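Local atomic coordinates of annexin A8 (PDB entry 1W3W), a protein that binds calcium and acidic phospholipids and acts as an anticoagulant by indirectly inhibiting the thromboplastin-specific complex of the blood coagulation cascade. Residues D185-G190 with E221-K226; E218-E221 with S227-D230. All coordinates share one frame; numbering follows the deposited sequence.

Contact 1: D185-G190 with E221-K226; sequences DLYAAG and EKIANK
Y187 reaches from helix 176-191 to the last turn of helix 210-224, where its ring meets I223 and A224. The backbones come nearest at Y187 and A224, whose CA atoms lie 6.4 Å apart. The CB of Y187 points at the opposing turn, and with CG anti to the backbone N (chi1 -179°) the ring is carried outward from its own helix into contact with it. From CB outward the I223 methyl CG2 is the first neighbour, lying at the limit of contact from CB itself and 3.8 Å from Y187 CG. At the ortho positions the ring has a different partner on each branch. Y187 CD2 comes to 3.5 Å from I223 CG2, while Y187 CD1 approaches the A224 methyl CB equally closely, at 3.5 Å. One atom further out, Y187 CE2 still lies under I223 CG2, and Y187 CE1 rests 3.7 Å from A224 CA, so the backbone of the final helical residue joins the packing. Y187 CZ passes 4.0 Å from the carbonyl I223 O, a loose contact, and the phenol OH extends past the turn. The I223 methyl forms a CH-pi contact over one ring face, with CG2 3.9 Å from the ring centroid and 27° off the normal, displaced toward the rim; A224 CB arrives obliquely. The side chains meet through carbon atoms alone, at a partly exposed surface. Just beyond it N225 leaves the helix with positive phi, although its N still bonds to E221 O. Neighbouring side chains extend the seam: I223 also lies on L180, A183 and Q184, and L186 turns inward to F201 and I204. This is helix-helix packing inside the third annexin repeat, where the third helix runs across the other four, as in the family's five-helix fold.

Contact 2: E218-E221 with S227-D230; sequences EEYE and SIED
Y220 and E221 of helix 210-224 face S227 and I228 across the short turn that leads into helix 228-235, the backbones coming nearest at E221 and S227, with CA atoms 5.4 Å apart. The terminal methyl of I228 sits over the centre of the Y220 ring in a CH-pi contact, CD1 3.9 Å from the centroid and only 11° off the ring normal. The two side chains meet at about a right angle, and the I228 side chain meets the ring through its end methyl CD1. With CG1 anti to the backbone N (chi1 -165°) and CD1 turned by chi2 of 69°, the methyl comes back toward the preceding helix. At the ring's edge Y220 CE2 lies 3.9 Å from the carbonyl S227 O, and the phenol OH is hydrogen-bonded to S231. E221 stays on the outer side, its extended chain bringing OE1 to 4.0 Å from S227 CB. A water links the segments, donating to E221 OE1 at 2.6 Å and accepting from I228 N at 3.0 Å. The carboxylate thereby reaches the amino end of helix 228-235, whose dipole may steady its negative charge, although E229, whose OE1 lies 4.7 Å from E221 OE1, would work against this. S227 is the N-cap, its OG accepting from D230 N at 3.2 Å. An alanine in place of Y220 would probably leave I228 CD1 facing a gap and deprive S231 of its phenol partner. Around this turn, Y220 also packs on L186 and Y187 of helix 176-191, while I228 and E229 lie against helix 238-252.

In the fold
Both contacts use the carboxyl-terminal part of helix 210-224, pairing it with helix 176-191 in contact 1 and with helix 228-235 in contact 2; their centres are about 7 Å apart. Contact 1 is a surface seam in which the side chains meet through carbon. Contact 2 goes deeper at the buried pair Y220 and I228, yet its outer side is polar, with a bridging water and a helix cap. Y220 joins them: its CE1 packs 3.6 Å from Y187 N and its CE2 3.3 Å from K226 O. L186 and I228 also meet, CD1 to CD1. Both contacts lie in the third annexin repeat, away from the calcium site.

Contact 1: D185-G190 with E221-K226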
ATOM      1  N   ASP A 185     -16.444 -13.019 -22.397  1.00 23.39           N
ATOM      2  CA  ASP A 185     -16.198 -11.644 -22.850  1.00 24.19           C
ATOM      3  C   ASP A 185     -14.725 -11.263 -22.778  1.00 25.07           C
ATOM      4  O   ASP A 185     -14.250 -10.515 -23.623  1.00 25.42           O
ATOM      5  CB  ASP A 185     -16.986 -10.633 -22.018  1.00 24.24           C
ATOM      6  CG  ASP A 185     -18.470 -10.659 -22.309  1.00 25.25           C
ATOM      7  OD1 ASP A 185     -19.213 -10.014 -21.543  1.00 26.00           O
ATOM      8  OD2 ASP A 185     -18.980 -11.322 -23.241  1.00 25.25           O
ATOM      9  N   LEU A 186     -14.011 -11.753 -21.764  1.00 25.84           N
ATOM     10  CA  LEU A 186     -12.581 -11.472 -21.622  1.00 27.10           C
ATOM     11  C   LEU A 186     -11.792 -12.145 -22.728  1.00 28.45           C
ATOM     12  O   LEU A 186     -10.852 -11.584 -23.267  1.00 28.81           O
ATOM     13  CB  LEU A 186     -12.048 -11.956 -20.266  1.00 26.78           C
ATOM     14  CG  LEU A 186     -12.520 -11.160 -19.056  1.00 26.70           C
ATOM     15  CD1 LEU A 186     -11.958 -11.776 -17.801  1.00 27.28           C
ATOM     16  CD2 LEU A 186     -12.143  -9.682 -19.168  1.00 27.13           C
ATOM     17  N   TYR A 187     -12.191 -13.355 -23.059  1.00 30.21           N
ATOM     18  CA  TYR A 187     -11.575 -14.100 -24.131  1.00 31.96           C
ATOM     19  C   TYR A 187     -11.802 -13.397 -25.478  1.00 33.29           C
ATOM     20  O   TYR A 187     -10.855 -13.174 -26.226  1.00 33.10           O
ATOM     21  CB  TYR A 187     -12.177 -15.486 -24.135  1.00 31.98           C
ATOM     22  CG  TYR A 187     -11.651 -16.425 -25.172  1.00 34.20           C
ATOM     23  CD1 TYR A 187     -10.288 -16.699 -25.279  1.00 36.34           C
ATOM     24  CD2 TYR A 187     -12.521 -17.076 -26.034  1.00 36.21           C
ATOM     25  CE1 TYR A 187      -9.810 -17.592 -26.236  1.00 37.15           C
ATOM     26  CE2 TYR A 187     -12.055 -17.964 -26.982  1.00 37.58           C
ATOM     27  CZ  TYR A 187     -10.701 -18.222 -27.079  1.00 37.84           C
ATOM     28  OH  TYR A 187     -10.269 -19.117 -28.037  1.00 40.39           O
ATOM     29  N   ALA A 188     -13.055 -13.042 -25.765  1.00 34.77           N
ATOM     30  CA  ALA A 188     -13.408 -12.314 -26.987  1.00 36.45           C
ATOM     31  C   ALA A 188     -12.661 -10.980 -27.101  1.00 38.08           C
ATOM     32  O   ALA A 188     -12.227 -10.602 -28.181  1.00 38.05           O
ATOM     33  CB  ALA A 188     -14.920 -12.075 -27.045  1.00 36.27           C
ATOM     34  N   ALA A 189     -12.503 -10.287 -25.978  1.00 40.39           N
ATOM     35  CA  ALA A 189     -11.831  -8.988 -25.932  1.00 42.30           C
ATOM     36  C   ALA A 189     -10.342  -9.089 -26.273  1.00 44.44           C
ATOM     37  O   ALA A 189      -9.785  -8.200 -26.919  1.00 44.74           O
ATOM     38  CB  ALA A 189     -12.008  -8.350 -24.561  1.00 42.37           C
ATOM     39  N   GLY A 190      -9.703 -10.169 -25.840  1.00 46.74           N
ATOM     40  CA  GLY A 190      -8.309 -10.405 -26.160  1.00 48.78           C
ATOM     41  C   GLY A 190      -8.096 -10.797 -27.610  1.00 50.56           C
ATOM     42  O   GLY A 190      -7.039 -10.526 -28.177  1.00 51.18           O
ATOM     43  N   GLU A 221      -9.561 -19.806 -17.971  1.00 20.39           N
ATOM     44  CA  GLU A 221      -8.548 -20.810 -18.274  1.00 22.00           C
ATOM     45  C   GLU A 221      -9.065 -21.986 -19.085  1.00 22.36           C
ATOM     46  O   GLU A 221      -8.379 -22.439 -19.991  1.00 22.55           O
ATOM     47  CB  GLU A 221      -7.905 -21.338 -16.998  1.00 22.46           C
ATOM     48  CG  GLU A 221      -7.002 -20.324 -16.351  1.00 25.50           C
ATOM     49  CD  GLU A 221      -6.137 -20.912 -15.244  1.00 29.09           C
ATOM     50  OE1 GLU A 221      -5.464 -20.112 -14.575  1.00 31.00           O
ATOM     51  OE2 GLU A 221      -6.133 -22.151 -15.054  1.00 30.75           O
ATOM     52  N   LYS A 222     -10.258 -22.480 -18.755  1.00 23.13           N
ATOM     53  CA  LYS A 222     -10.895 -23.569 -19.505  1.00 23.85           C
ATOM     54  C   LYS A 222     -11.232 -23.191 -20.941  1.00 24.02           C
ATOM     55  O   LYS A 222     -11.105 -24.003 -21.859  1.00 24.44           O
ATOM     56  CB  LYS A 222     -12.192 -24.007 -18.822  1.00 24.10           C
ATOM     57  CG  LYS A 222     -12.010 -24.599 -17.435  1.00 25.73           C
ATOM     58  N   ILE A 223     -11.677 -21.954 -21.125  1.00 23.82           N
ATOM     59  CA  ILE A 223     -12.093 -21.450 -22.423  1.00 23.91           C
ATOM     60  C   ILE A 223     -10.905 -21.079 -23.296  1.00 23.14           C
ATOM     61  O   ILE A 223     -10.920 -21.322 -24.490  1.00 22.87           O
ATOM     62  CB  ILE A 223     -12.980 -20.192 -22.242  1.00 24.15           C
ATOM     63  CG1 ILE A 223     -14.312 -20.563 -21.613  1.00 25.61           C
ATOM     64  CG2 ILE A 223     -13.219 -19.490 -23.585  1.00 25.92           C
ATOM     65  CD1 ILE A 223     -15.102 -19.343 -21.148  1.00 27.53           C
ATOM     66  N   ALA A 224      -9.901 -20.442 -22.695  1.00 21.91           N
ATOM     67  CA  ALA A 224      -8.831 -19.810 -23.449  1.00 21.53           C
ATOM     68  C   ALA A 224      -7.562 -20.660 -23.512  1.00 20.96           C
ATOM     69  O   ALA A 224      -6.724 -20.423 -24.365  1.00 20.73           O
ATOM     70  CB  ALA A 224      -8.501 -18.448 -22.856  1.00 21.17           C
ATOM     71  N   ASN A 225      -7.432 -21.635 -22.617  1.00 20.90           N
ATOM     72  CA  ASN A 225      -6.187 -22.400 -22.455  1.00 21.68           C
ATOM     73  C   ASN A 225      -4.984 -21.494 -22.278  1.00 21.35           C
ATOM     74  O   ASN A 225      -3.922 -21.687 -22.877  1.00 21.40           O
ATOM     75  CB  ASN A 225      -5.992 -23.368 -23.623  1.00 22.14           C
ATOM     76  CG  ASN A 225      -7.109 -24.377 -23.698  1.00 24.23           C
ATOM     77  OD1 ASN A 225      -7.341 -25.125 -22.751  1.00 28.11           O
ATOM     78  ND2 ASN A 225      -7.836 -24.367 -24.799  1.00 27.28           N
ATOM     79  N   LYS A 226      -5.194 -20.487 -21.445  1.00 21.22           N
ATOM     80  CA  LYS A 226      -4.206 -19.487 -21.117  1.00 21.39           C
ATOM     81  C   LYS A 226      -4.618 -18.885 -19.763  1.00 20.76           C
ATOM     82  O   LYS A 226      -5.805 -18.647 -19.522  1.00 20.37           O
ATOM     83  CB  LYS A 226      -4.198 -18.422 -22.214  1.00 22.36           C
ATOM     84  CG  LYS A 226      -2.930 -17.615 -22.308  1.00 24.75           C
ATOM     85  CD  LYS A 226      -2.898 -16.768 -23.589  1.00 27.95           C
ATOM     86  CE  LYS A 226      -1.460 -16.503 -24.044  1.00 30.33           C
ATOM     87  NZ  LYS A 226      -1.283 -15.124 -24.585  1.00 32.31           N
TER

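Contact 2: E218-E221 with S227-D230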
ATOM      1  N   GLU A 218     -10.917 -18.967 -13.270  1.00 20.84           N
ATOM      2  CA  GLU A 218     -11.010 -20.406 -13.501  1.00 22.09           C
ATOM      3  C   GLU A 218     -11.654 -20.722 -14.848  1.00 21.50           C
ATOM      4  O   GLU A 218     -11.116 -21.514 -15.621  1.00 21.81           O
ATOM      5  CB  GLU A 218     -11.857 -21.074 -12.417  1.00 22.95           C
ATOM      6  CG  GLU A 218     -11.202 -21.265 -11.072  1.00 27.50           C
ATOM      7  CD  GLU A 218     -12.136 -22.001 -10.116  1.00 32.99           C
ATOM      8  OE1 GLU A 218     -12.340 -23.225 -10.307  1.00 37.94           O
ATOM      9  OE2 GLU A 218     -12.703 -21.350  -9.210  1.00 36.95           O
ATOM     10  N   GLU A 219     -12.820 -20.124 -15.110  1.00 20.92           N
ATOM     11  CA  GLU A 219     -13.552 -20.348 -16.362  1.00 20.60           C
ATOM     12  C   GLU A 219     -12.763 -19.863 -17.573  1.00 19.65           C
ATOM     13  O   GLU A 219     -12.768 -20.507 -18.631  1.00 18.62           O
ATOM     14  CB  GLU A 219     -14.926 -19.653 -16.345  1.00 20.99           C
ATOM     15  CG  GLU A 219     -15.914 -20.219 -15.339  1.00 24.09           C
ATOM     16  CD  GLU A 219     -16.172 -21.702 -15.554  1.00 28.95           C
ATOM     17  OE1 GLU A 219     -16.069 -22.460 -14.577  1.00 34.63           O
ATOM     18  OE2 GLU A 219     -16.456 -22.111 -16.701  1.00 31.35           O
ATOM     19  N   TYR A 220     -12.095 -18.724 -17.417  1.00 18.92           N
ATOM     20  CA  TYR A 220     -11.294 -18.159 -18.481  1.00 19.00           C
ATOM     21  C   TYR A 220     -10.198 -19.145 -18.928  1.00 19.60           C
ATOM     22  O   TYR A 220      -9.954 -19.301 -20.113  1.00 18.88           O
ATOM     23  CB  TYR A 220     -10.671 -16.836 -18.052  1.00 18.82           C
ATOM     24  CG  TYR A 220      -9.801 -16.259 -19.123  1.00 19.33           C
ATOM     25  CD1 TYR A 220     -10.351 -15.547 -20.177  1.00 21.19           C
ATOM     26  CD2 TYR A 220      -8.424 -16.464 -19.114  1.00 20.67           C
ATOM     27  CE1 TYR A 220      -9.554 -15.036 -21.178  1.00 22.02           C
ATOM     28  CE2 TYR A 220      -7.619 -15.951 -20.108  1.00 20.55           C
ATOM     29  CZ  TYR A 220      -8.178 -15.248 -21.137  1.00 21.86           C
ATOM     30  OH  TYR A 220      -7.377 -14.728 -22.125  1.00 22.59           O
ATOM     31  N   GLU A 221      -9.561 -19.806 -17.971  1.00 20.39           N
ATOM     32  CA  GLU A 221      -8.548 -20.810 -18.274  1.00 22.00           C
ATOM     33  C   GLU A 221      -9.065 -21.986 -19.085  1.00 22.36           C
ATOM     34  O   GLU A 221      -8.379 -22.439 -19.991  1.00 22.55           O
ATOM     35  CB  GLU A 221      -7.905 -21.338 -16.998  1.00 22.46           C
ATOM     36  CG  GLU A 221      -7.002 -20.324 -16.351  1.00 25.50           C
ATOM     37  CD  GLU A 221      -6.137 -20.912 -15.244  1.00 29.09           C
ATOM     38  OE1 GLU A 221      -5.464 -20.112 -14.575  1.00 31.00           O
ATOM     39  OE2 GLU A 221      -6.133 -22.151 -15.054  1.00 30.75           O
ATOM     40  N   SER A 227      -3.657 -18.655 -18.875  1.00 19.83           N
ATOM     41  CA  SER A 227      -3.941 -17.988 -17.616  1.00 19.20           C
ATOM     42  C   SER A 227      -4.317 -16.528 -17.889  1.00 18.70           C
ATOM     43  O   SER A 227      -3.886 -15.941 -18.880  1.00 18.30           O
ATOM     44  CB  SER A 227      -2.731 -18.071 -16.687  1.00 19.08           C
ATOM     45  OG  SER A 227      -1.655 -17.297 -17.192  1.00 20.24           O
ATOM     46  N   ILE A 228      -5.091 -15.932 -16.998  1.00 18.46           N
ATOM     47  CA  ILE A 228      -5.461 -14.522 -17.148  1.00 18.95           C
ATOM     48  C   ILE A 228      -4.232 -13.600 -17.086  1.00 18.53           C
ATOM     49  O   ILE A 228      -4.161 -12.617 -17.802  1.00 16.96           O
ATOM     50  CB  ILE A 228      -6.567 -14.115 -16.116  1.00 19.41           C
ATOM     51  CG1 ILE A 228      -7.216 -12.786 -16.497  1.00 20.89           C
ATOM     52  CG2 ILE A 228      -6.031 -14.016 -14.719  1.00 20.77           C
ATOM     53  CD1 ILE A 228      -8.046 -12.864 -17.728  1.00 22.98           C
ATOM     54  N   GLU A 229      -3.253 -13.945 -16.251  1.00 18.98           N
ATOM     55  CA  GLU A 229      -2.019 -13.169 -16.166  1.00 19.97           C
ATOM     56  C   GLU A 229      -1.231 -13.129 -17.501  1.00 19.68           C
ATOM     57  O   GLU A 229      -0.819 -12.052 -17.950  1.00 19.16           O
ATOM     58  CB  GLU A 229      -1.126 -13.611 -14.978  1.00 20.76           C
ATOM     59  CG  GLU A 229      -1.178 -15.068 -14.549  1.00 25.25           C
ATOM     60  CD  GLU A 229      -2.286 -15.397 -13.545  1.00 28.41           C
ATOM     61  OE1 GLU A 229      -3.290 -16.009 -13.974  1.00 28.72           O
ATOM     62  OE2 GLU A 229      -2.157 -15.078 -12.332  1.00 29.58           O
ATOM     63  N   ASP A 230      -1.062 -14.283 -18.136  1.00 19.31           N
ATOM     64  CA  ASP A 230      -0.366 -14.370 -19.417  1.00 19.97           C
ATOM     65  C   ASP A 230      -1.132 -13.640 -20.520  1.00 19.99           C
ATOM     66  O   ASP A 230      -0.520 -13.047 -21.387  1.00 19.73           O
ATOM     67  CB  ASP A 230      -0.104 -15.825 -19.813  1.00 20.19           C
ATOM     68  CG  ASP A 230       1.026 -16.444 -19.022  1.00 21.19           C
ATOM     69  OD1 ASP A 230       1.195 -17.676 -19.073  1.00 21.94           O
ATOM     70  OD2 ASP A 230       1.798 -15.767 -18.313  1.00 25.28           O
TER
HETATM   71  O   HOH W   1      -6.360 -17.707 -14.997  1.00 27.53           O